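Local structure of pullulanase (Bacillus acidopullulyticus, 2WAN) at residues A[342-350]-A[400-408]; A[384-394]-A[563-571]. The protein hydrolyses alpha-1,6-glucosidic linkages in pullulan and, as a debranching enzyme, probably those at the branch points of starch polysaccharides. All blocks are in the same frame, centred on the assembly; numbering follows the deposited sequence. Where two conformers were deposited one is given.

Overall arrangement
From the N-terminal side, strand 338-344 of the carbohydrate-binding module 48 runs into the turn 345-350, the first half of contact 1. The chain then crosses the same antiparallel sheet to strands 377-383 and 388-391, where 384-394 supplies the first half of contact 2. Contact 1 closes at 400-408, a loop of 49 intervening residues, about half of them strand and none helix. Contact 2 closes only at 563-571, after the chain has entered the parallel barrel of the catalytic domain, so the two loops cross. Contact 1 ties the turn after strand 338-344 to the loop that leads into strand 406-407; contact 2 joins the module's sheet to helix 564-568. Their centres lie about 17 Å apart, and Val392 packs against Ala403, Thr404 and Gly406.

Contact 1: A[342-350]-A[400-408]; sequences LLYNSEKGS and SVNATRGMI. With ACT (acetate ion), chain P.
Arg405 lays its guanidinium flat on the ring of Tyr344, a cation-pi stack at the C-terminal end of strand 338-344 in the antiparallel sheet of the carbohydrate-binding module 48. The planes are 26° apart, and Arg405 CZ sits 3.8 Å from the Tyr344 ring centroid, with CD over the same face in a CH-pi contact. CG of Arg405 stands anti to its carbonyl carbon (chi1 -52°), and the chain runs extended to NE, carrying the planar group across the tyrosine into the turn 345-350. There NH1 and NH2 grip a single atom end-on, Gly349 O, each at 2.9 Å; NH1 also makes a weak bond to Ser346 O. Glu347 O lies over the guanidinium face opposite Tyr344, while NE of Arg405 donates to an acetate oxygen at the edge. A leucine here would probably leave Gly349 O without either donor and the Tyr344 face without its cation. The turn is braced internally by an ST motif, Gly349 N to Ser346 OG. Farther along, Glu347 extends over Ser400, CG 3.5 Å from Ser400 CB, and its OE2 accepts from Val401 N at 2.9 Å on the anti side of the carboxylate.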
loop_
_atom_site.group_PDB
_atom_site.type_symbol
_atom_site.label_atom_id
_atom_site.label_comp_id
_atom_site.label_asym_id
_atom_site.label_seq_id
_atom_site.Cartn_x
_atom_site.Cartn_y
_atom_site.Cartn_z
ATOM N N LEU A 342 14.678 26.647 15.854
ATOM C CA LEU A 342 13.857 27.712 16.423
ATOM C C LEU A 342 13.087 27.126 17.595
ATOM O O LEU A 342 12.320 26.174 17.425
ATOM C CB LEU A 342 12.883 28.307 15.388
ATOM C CG LEU A 342 13.487 28.757 14.044
ATOM C CD1 LEU A 342 12.422 29.385 13.134
ATOM C CD2 LEU A 342 14.597 29.744 14.297
ATOM N N LEU A 343 13.342 27.672 18.782
ATOM C CA LEU A 343 12.714 27.227 20.031
ATOM C C LEU A 343 11.717 28.259 20.521
ATOM O O LEU A 343 12.024 29.457 20.525
ATOM C CB LEU A 343 13.782 27.000 21.121
ATOM C CG LEU A 343 14.634 25.738 20.994
ATOM C CD1 LEU A 343 15.702 25.705 22.089
ATOM C CD2 LEU A 343 13.794 24.451 21.047
ATOM N N TYR A 344 10.542 27.787 20.950
ATOM C CA TYR A 344 9.451 28.630 21.437
ATOM C C TYR A 344 8.987 28.125 22.810
ATOM O O TYR A 344 8.650 26.942 22.977
ATOM C CB TYR A 344 8.252 28.601 20.481
ATOM C CG TYR A 344 8.562 28.941 19.021
ATOM C CD1 TYR A 344 8.275 30.203 18.505
ATOM C CD2 TYR A 344 9.120 27.981 18.162
ATOM C CE1 TYR A 344 8.536 30.509 17.149
ATOM C CE2 TYR A 344 9.399 28.280 16.817
ATOM C CZ TYR A 344 9.110 29.545 16.327
ATOM O OH TYR A 344 9.387 29.828 15.006
ATOM N N ASN A 345 8.952 29.027 23.786
ATOM C CA ASN A 345 8.442 28.681 25.117
ATOM C C ASN A 345 6.931 28.880 25.259
ATOM O O ASN A 345 6.393 28.921 26.371
ATOM C CB ASN A 345 9.225 29.457 26.189
ATOM C CG ASN A 345 8.965 30.948 26.140
ATOM O OD1 ASN A 345 8.159 31.434 25.343
ATOM N ND2 ASN A 345 9.655 31.690 27.006
ATOM N N SER A 346 6.258 29.019 24.121
ATOM C CA SER A 346 4.804 29.105 24.069
ATOM C C SER A 346 4.292 28.560 22.738
ATOM O O SER A 346 5.022 28.463 21.757
ATOM C CB SER A 346 4.301 30.545 24.280
ATOM O OG SER A 346 4.408 31.321 23.088
ATOM N N GLU A 347 3.022 28.206 22.725
ATOM C CA GLU A 347 2.409 27.630 21.545
ATOM C C GLU A 347 2.215 28.624 20.380
ATOM O O GLU A 347 2.295 28.231 19.218
ATOM C CB GLU A 347 1.093 26.972 21.959
ATOM C CG GLU A 347 0.475 26.049 20.925
ATOM C CD GLU A 347 -0.615 25.163 21.514
ATOM O OE1 GLU A 347 -1.199 25.516 22.556
ATOM O OE2 GLU A 347 -0.889 24.104 20.934
ATOM N N LYS A 348 1.960 29.902 20.686
ATOM C CA LYS A 348 1.648 30.902 19.659
ATOM C C LYS A 348 2.571 32.137 19.646
ATOM O O LYS A 348 2.549 32.917 18.690
ATOM C CB LYS A 348 0.195 31.384 19.780
ATOM C CG LYS A 348 -0.843 30.500 19.096
ATOM C CD LYS A 348 -2.256 31.027 19.372
ATOM C CE LYS A 348 -3.293 30.420 18.434
ATOM N NZ LYS A 348 -3.265 31.045 17.082
ATOM N N GLY A 349 3.366 32.305 20.695
ATOM C CA GLY A 349 4.208 33.503 20.840
ATOM C C GLY A 349 5.436 33.480 19.958
ATOM O O GLY A 349 5.740 32.464 19.326
ATOM N N SER A 350 6.153 34.604 19.925
ATOM C CA SER A 350 7.325 34.740 19.067
ATOM C C SER A 350 8.503 33.851 19.513
ATOM O O SER A 350 8.524 33.324 20.636
ATOM C CB SER A 350 7.751 36.212 18.987
ATOM O OG SER A 350 8.052 36.715 20.280
ATOM N N SER A 400 1.892 21.709 18.250
ATOM C CA SER A 400 0.949 22.751 18.605
ATOM C C SER A 400 -0.352 22.430 17.875
ATOM O O SER A 400 -0.351 21.596 16.951
ATOM C CB SER A 400 1.475 24.107 18.137
ATOM O OG SER A 400 1.640 24.100 16.731
ATOM N N VAL A 401 -1.439 23.097 18.268
ATOM C CA VAL A 401 -2.724 22.963 17.560
ATOM C C VAL A 401 -2.488 23.254 16.078
ATOM O O VAL A 401 -1.836 24.261 15.734
ATOM C CB VAL A 401 -3.800 23.915 18.146
ATOM C CG1 VAL A 401 -5.136 23.782 17.392
ATOM C CG2 VAL A 401 -4.027 23.599 19.616
ATOM N N ASN A 402 -2.982 22.364 15.207
ATOM C CA ASN A 402 -2.817 22.500 13.741
ATOM C C ASN A 402 -1.383 22.396 13.215
ATOM O O ASN A 402 -1.097 22.741 12.047
ATOM C CB ASN A 402 -3.484 23.778 13.210
ATOM C CG ASN A 402 -5.006 23.686 13.183
ATOM O OD1 ASN A 402 -5.708 24.692 13.397
ATOM N ND2 ASN A 402 -5.522 22.500 12.894
ATOM N N ALA A 403 -0.469 21.920 14.064
ATOM C CA ALA A 403 0.913 21.647 13.661
ATOM C C ALA A 403 1.641 22.856 13.074
ATOM O O ALA A 403 2.354 22.738 12.058
ATOM C CB ALA A 403 0.987 20.421 12.710
ATOM N N THR A 404 1.454 24.019 13.706
ATOM C CA THR A 404 2.251 25.186 13.354
ATOM C C THR A 404 3.708 24.946 13.802
ATOM O O THR A 404 4.654 25.503 13.219
ATOM C CB THR A 404 1.713 26.465 14.002
ATOM O OG1 THR A 404 1.715 26.324 15.430
ATOM C CG2 THR A 404 0.275 26.757 13.526
ATOM N N ARG A 405 3.865 24.104 14.828
ATOM C CA ARG A 405 5.148 23.826 15.465
ATOM C C ARG A 405 5.149 22.410 16.004
ATOM O O ARG A 405 4.091 21.876 16.327
ATOM C CB ARG A 405 5.377 24.766 16.665
ATOM C CG ARG A 405 5.201 26.229 16.327
ATOM C CD ARG A 405 5.158 27.160 17.558
ATOM N NE ARG A 405 5.027 28.527 17.028
ATOM C CZ ARG A 405 5.041 29.641 17.751
ATOM N NH1 ARG A 405 5.165 29.587 19.069
ATOM N NH2 ARG A 405 4.930 30.817 17.142
ATOM N N GLY A 406 6.344 21.828 16.113
ATOM C CA GLY A 406 6.525 20.548 16.812
ATOM C C GLY A 406 6.581 20.805 18.310
ATOM O O GLY A 406 6.874 21.928 18.730
ATOM N N MET A 407 6.282 19.783 19.112
ATOM C CA MET A 407 6.299 19.934 20.567
ATOM C C MET A 407 7.184 18.860 21.190
ATOM O O MET A 407 7.048 17.685 20.877
ATOM C CB MET A 407 4.883 19.841 21.127
ATOM C CG MET A 407 4.776 20.129 22.629
ATOM S SD MET A 407 3.067 19.915 23.159
ATOM C CE MET A 407 3.213 20.452 24.859
ATOM N N ILE A 408 8.093 19.274 22.072
ATOM C CA ILE A 408 8.988 18.355 22.765
ATOM C C ILE A 408 8.272 17.858 24.025
ATOM O O ILE A 408 7.803 18.672 24.854
ATOM C CB ILE A 408 10.285 19.076 23.175
ATOM C CG1 ILE A 408 11.045 19.568 21.938
ATOM C CG2 ILE A 408 11.172 18.153 24.040
ATOM C CD1 ILE A 408 11.611 20.942 22.083
HETATM C C ACT P . 5.282 30.182 13.530
HETATM O O ACT P . 4.455 29.416 14.099
HETATM O OXT ACT P . 5.982 29.680 12.623
HETATM C CH3 ACT P . 5.438 31.629 13.896
HETATM O O HOH W 1 0.903 28.266 16.957
#

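Contact 2: A[384-394]-A[563-571]; sequences VNGTTQTAVDP and SDFDKIVPQ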
loop_
_atom_site.group_PDB
_atom_site.type_symbol
_atom_site.label_atom_id
_atom_site.label_comp_id
_atom_site.label_asym_id
_atom_site.label_seq_id
_atom_site.Cartn_x
_atom_site.Cartn_y
_atom_site.Cartn_z
ATOM N N VAL A 384 18.005 26.303 1.677
ATOM C CA VAL A 384 18.446 25.492 0.550
ATOM C C VAL A 384 18.646 26.374 -0.665
ATOM O O VAL A 384 17.694 26.989 -1.148
ATOM C CB VAL A 384 17.430 24.386 0.202
ATOM C CG1 VAL A 384 17.806 23.733 -1.119
ATOM C CG2 VAL A 384 17.379 23.347 1.308
ATOM N N ASN A 385 19.882 26.429 -1.151
ATOM C CA ASN A 385 20.223 27.261 -2.293
ATOM C C ASN A 385 19.680 28.674 -2.106
ATOM O O ASN A 385 20.076 29.389 -1.184
ATOM C CB ASN A 385 19.673 26.636 -3.572
ATOM C CG ASN A 385 20.427 27.072 -4.804
ATOM O OD1 ASN A 385 21.407 27.807 -4.711
ATOM N ND2 ASN A 385 19.981 26.609 -5.969
ATOM N N GLY A 386 18.753 29.071 -2.967
ATOM C CA GLY A 386 18.192 30.414 -2.891
ATOM C C GLY A 386 16.873 30.571 -2.150
ATOM O O GLY A 386 15.923 31.122 -2.704
ATOM N N THR A 387 16.799 30.107 -0.899
ATOM C CA THR A 387 15.589 30.341 -0.100
ATOM C C THR A 387 15.592 29.707 1.304
ATOM O O THR A 387 16.231 28.673 1.532
ATOM C CB THR A 387 14.315 29.932 -0.882
ATOM O OG1 THR A 387 14.073 28.530 -0.732
ATOM C CG2 THR A 387 14.475 30.255 -2.359
ATOM N N THR A 388 14.880 30.342 2.237
ATOM C CA THR A 388 14.822 29.850 3.616
ATOM C C THR A 388 13.363 29.655 4.019
ATOM O O THR A 388 12.531 30.545 3.834
ATOM C CB THR A 388 15.514 30.834 4.580
ATOM O OG1 THR A 388 16.901 30.932 4.236
ATOM C CG2 THR A 388 15.411 30.353 6.032
ATOM N N GLN A 389 13.048 28.474 4.541
ATOM C CA GLN A 389 11.709 28.217 5.060
ATOM C C GLN A 389 11.796 27.507 6.398
ATOM O O GLN A 389 12.857 27.002 6.765
ATOM C CB GLN A 389 10.912 27.354 4.075
ATOM C CG GLN A 389 10.856 27.901 2.633
ATOM C CD GLN A 389 9.958 27.058 1.741
ATOM O OE1 GLN A 389 8.735 27.073 1.887
ATOM N NE2 GLN A 389 10.559 26.334 0.811
ATOM N N THR A 390 10.671 27.462 7.117
ATOM C CA THR A 390 10.608 26.707 8.373
ATOM C C THR A 390 9.789 25.437 8.162
ATOM O O THR A 390 8.881 25.399 7.319
ATOM C CB THR A 390 9.998 27.521 9.533
ATOM O OG1 THR A 390 8.689 27.949 9.167
ATOM C CG2 THR A 390 10.853 28.753 9.841
ATOM N N ALA A 391 10.098 24.411 8.943
ATOM C CA ALA A 391 9.398 23.127 8.822
ATOM C C ALA A 391 9.246 22.490 10.200
ATOM O O ALA A 391 10.099 22.653 11.085
ATOM C CB ALA A 391 10.149 22.197 7.876
ATOM N N VAL A 392 8.131 21.794 10.378
ATOM C CA VAL A 392 7.935 20.920 11.533
ATOM C C VAL A 392 8.775 19.653 11.304
ATOM O O VAL A 392 8.829 19.114 10.190
ATOM C CB VAL A 392 6.421 20.593 11.733
ATOM C CG1 VAL A 392 6.206 19.563 12.890
ATOM C CG2 VAL A 392 5.623 21.864 11.991
ATOM N N ASP A 393 9.464 19.210 12.352
ATOM C CA ASP A 393 10.221 17.973 12.324
ATOM C C ASP A 393 9.325 16.804 11.863
ATOM O O ASP A 393 8.335 16.517 12.525
ATOM C CB ASP A 393 10.725 17.690 13.735
ATOM C CG ASP A 393 11.837 16.657 13.778
ATOM O OD1 ASP A 393 11.926 15.824 12.862
ATOM O OD2 ASP A 393 12.658 16.701 14.742
ATOM N N PRO A 394 9.682 16.121 10.748
ATOM C CA PRO A 394 8.900 14.941 10.329
ATOM C C PRO A 394 8.836 13.858 11.411
ATOM O O PRO A 394 7.917 13.024 11.403
ATOM C CB PRO A 394 9.681 14.424 9.111
ATOM C CG PRO A 394 10.282 15.663 8.525
ATOM C CD PRO A 394 10.740 16.431 9.762
ATOM N N SER A 563 4.652 20.969 2.127
ATOM C CA SER A 563 4.864 19.866 3.070
ATOM C C SER A 563 6.213 20.023 3.760
ATOM O O SER A 563 7.147 20.565 3.183
ATOM C CB SER A 563 4.784 18.518 2.344
ATOM O OG SER A 563 5.854 18.302 1.438
ATOM N N ASP A 564 6.312 19.568 5.004
ATOM C CA ASP A 564 7.596 19.584 5.714
ATOM C C ASP A 564 8.698 18.869 4.928
ATOM O O ASP A 564 9.829 19.353 4.870
ATOM C CB ASP A 564 7.435 18.998 7.118
ATOM C CG ASP A 564 6.492 19.825 7.973
ATOM O OD1 ASP A 564 6.664 21.066 7.998
ATOM O OD2 ASP A 564 5.545 19.255 8.569
ATOM N N PHE A 565 8.356 17.753 4.279
ATOM C CA PHE A 565 9.320 17.035 3.432
ATOM C C PHE A 565 9.974 17.951 2.385
ATOM O O PHE A 565 11.202 17.968 2.264
ATOM C CB PHE A 565 8.653 15.848 2.716
ATOM C CG PHE A 565 8.316 14.670 3.627
ATOM C CD1 PHE A 565 9.144 14.316 4.681
ATOM C CD2 PHE A 565 7.193 13.884 3.369
ATOM C CE1 PHE A 565 8.843 13.231 5.507
ATOM C CE2 PHE A 565 6.884 12.796 4.176
ATOM C CZ PHE A 565 7.712 12.470 5.245
ATOM N N ASP A 566 9.156 18.700 1.641
ATOM C CA ASP A 566 9.650 19.525 0.529
ATOM C C ASP A 566 10.370 20.763 1.022
ATOM O O ASP A 566 11.232 21.294 0.318
ATOM C CB ASP A 566 8.530 19.927 -0.445
ATOM C CG ASP A 566 8.405 18.964 -1.628
ATOM O OD1 ASP A 566 9.294 18.097 -1.793
ATOM O OD2 ASP A 566 7.403 19.065 -2.373
ATOM N N LYS A 567 10.031 21.210 2.234
ATOM C CA LYS A 567 10.748 22.347 2.832
ATOM C C LYS A 567 12.133 21.958 3.386
ATOM O O LYS A 567 12.994 22.817 3.577
ATOM C CB LYS A 567 9.877 23.064 3.884
ATOM C CG LYS A 567 8.643 23.755 3.278
ATOM C CD LYS A 567 7.820 24.557 4.302
ATOM C CE LYS A 567 7.043 23.702 5.307
ATOM N NZ LYS A 567 6.254 24.594 6.226
ATOM N N ILE A 568 12.360 20.671 3.634
ATOM C CA ILE A 568 13.628 20.215 4.204
ATOM C C ILE A 568 14.562 19.653 3.125
ATOM O O ILE A 568 15.743 20.010 3.083
ATOM C CB ILE A 568 13.403 19.203 5.369
ATOM C CG1 ILE A 568 12.547 19.862 6.461
ATOM C CG2 ILE A 568 14.757 18.690 5.948
ATOM C CD1 ILE A 568 12.070 18.911 7.548
ATOM N N VAL A 569 14.035 18.780 2.265
ATOM C CA VAL A 569 14.818 18.185 1.172
ATOM C C VAL A 569 13.962 18.239 -0.105
ATOM O O VAL A 569 13.239 17.273 -0.410
ATOM C CB VAL A 569 15.246 16.716 1.455
ATOM C CG1 VAL A 569 16.356 16.283 0.491
ATOM C CG2 VAL A 569 15.737 16.528 2.897
ATOM N N PRO A 570 14.023 19.377 -0.838
ATOM C CA PRO A 570 13.138 19.644 -1.971
ATOM C C PRO A 570 12.977 18.468 -2.935
ATOM O O PRO A 570 13.965 17.947 -3.476
ATOM C CB PRO A 570 13.791 20.868 -2.637
ATOM C CG PRO A 570 14.334 21.634 -1.461
ATOM C CD PRO A 570 14.863 20.559 -0.529
ATOM N N GLN A 571 11.718 18.049 -3.086
ATOM C CA GLN A 571 11.270 16.956 -3.981
ATOM C C GLN A 571 11.661 15.525 -3.647
ATOM O O GLN A 571 11.007 14.596 -4.118
ATOM C CB GLN A 571 11.657 17.215 -5.443
ATOM C CG GLN A 571 10.989 18.428 -6.071
ATOM C CD GLN A 571 11.330 18.523 -7.548
ATOM O OE1 GLN A 571 11.927 17.603 -8.117
ATOM N NE2 GLN A 571 10.971 19.640 -8.169
HETATM O O HOH W 2 6.476 26.329 9.129
#
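The carboxylate of Asp564 is met from above its plane by Val392 N, which donates to OD1 at 2.9 Å, about 70° out of that plane; Val392 CB lies 3.5 Å from Asp564 OD2. The other flat group, the Phe565 ring, is approached obliquely by Pro394, whose CB is 3.9 Å from Phe565 CE1. Beyond this pair, Phe565 stacks with Tyr573 and meets Phe602 edge-to-face. Helix 564-568 runs roughly antiparallel to strand 388-391, at 143°, with axes 7.8 Å apart, and packs the catalytic domain against the carbohydrate-binding module 48. Ala391 CB fits against Ile568 CG1 at 3.6 Å, and Ile568 CD1 reaches tip to tip toward Pro394 CD, also at 3.6 Å. Lys567 crosses Gln389 at about a right angle, its CG and CD against Gln389 OE1. A bend at chi3 (-71°) turns its amine back to the strand, where NZ donates to Thr390 O at 3.0 Å, in the carbonyl plane. Asp564 OD1 is a long salt-bridge partner of the same NZ. The interface thus pairs an apolar strip with two polar bonds to backbone groups on either side of Ala391 in the sequence, Thr390 O and Val392 N, and the proximity of the lysine probably helps to offset the charge of the aspartate.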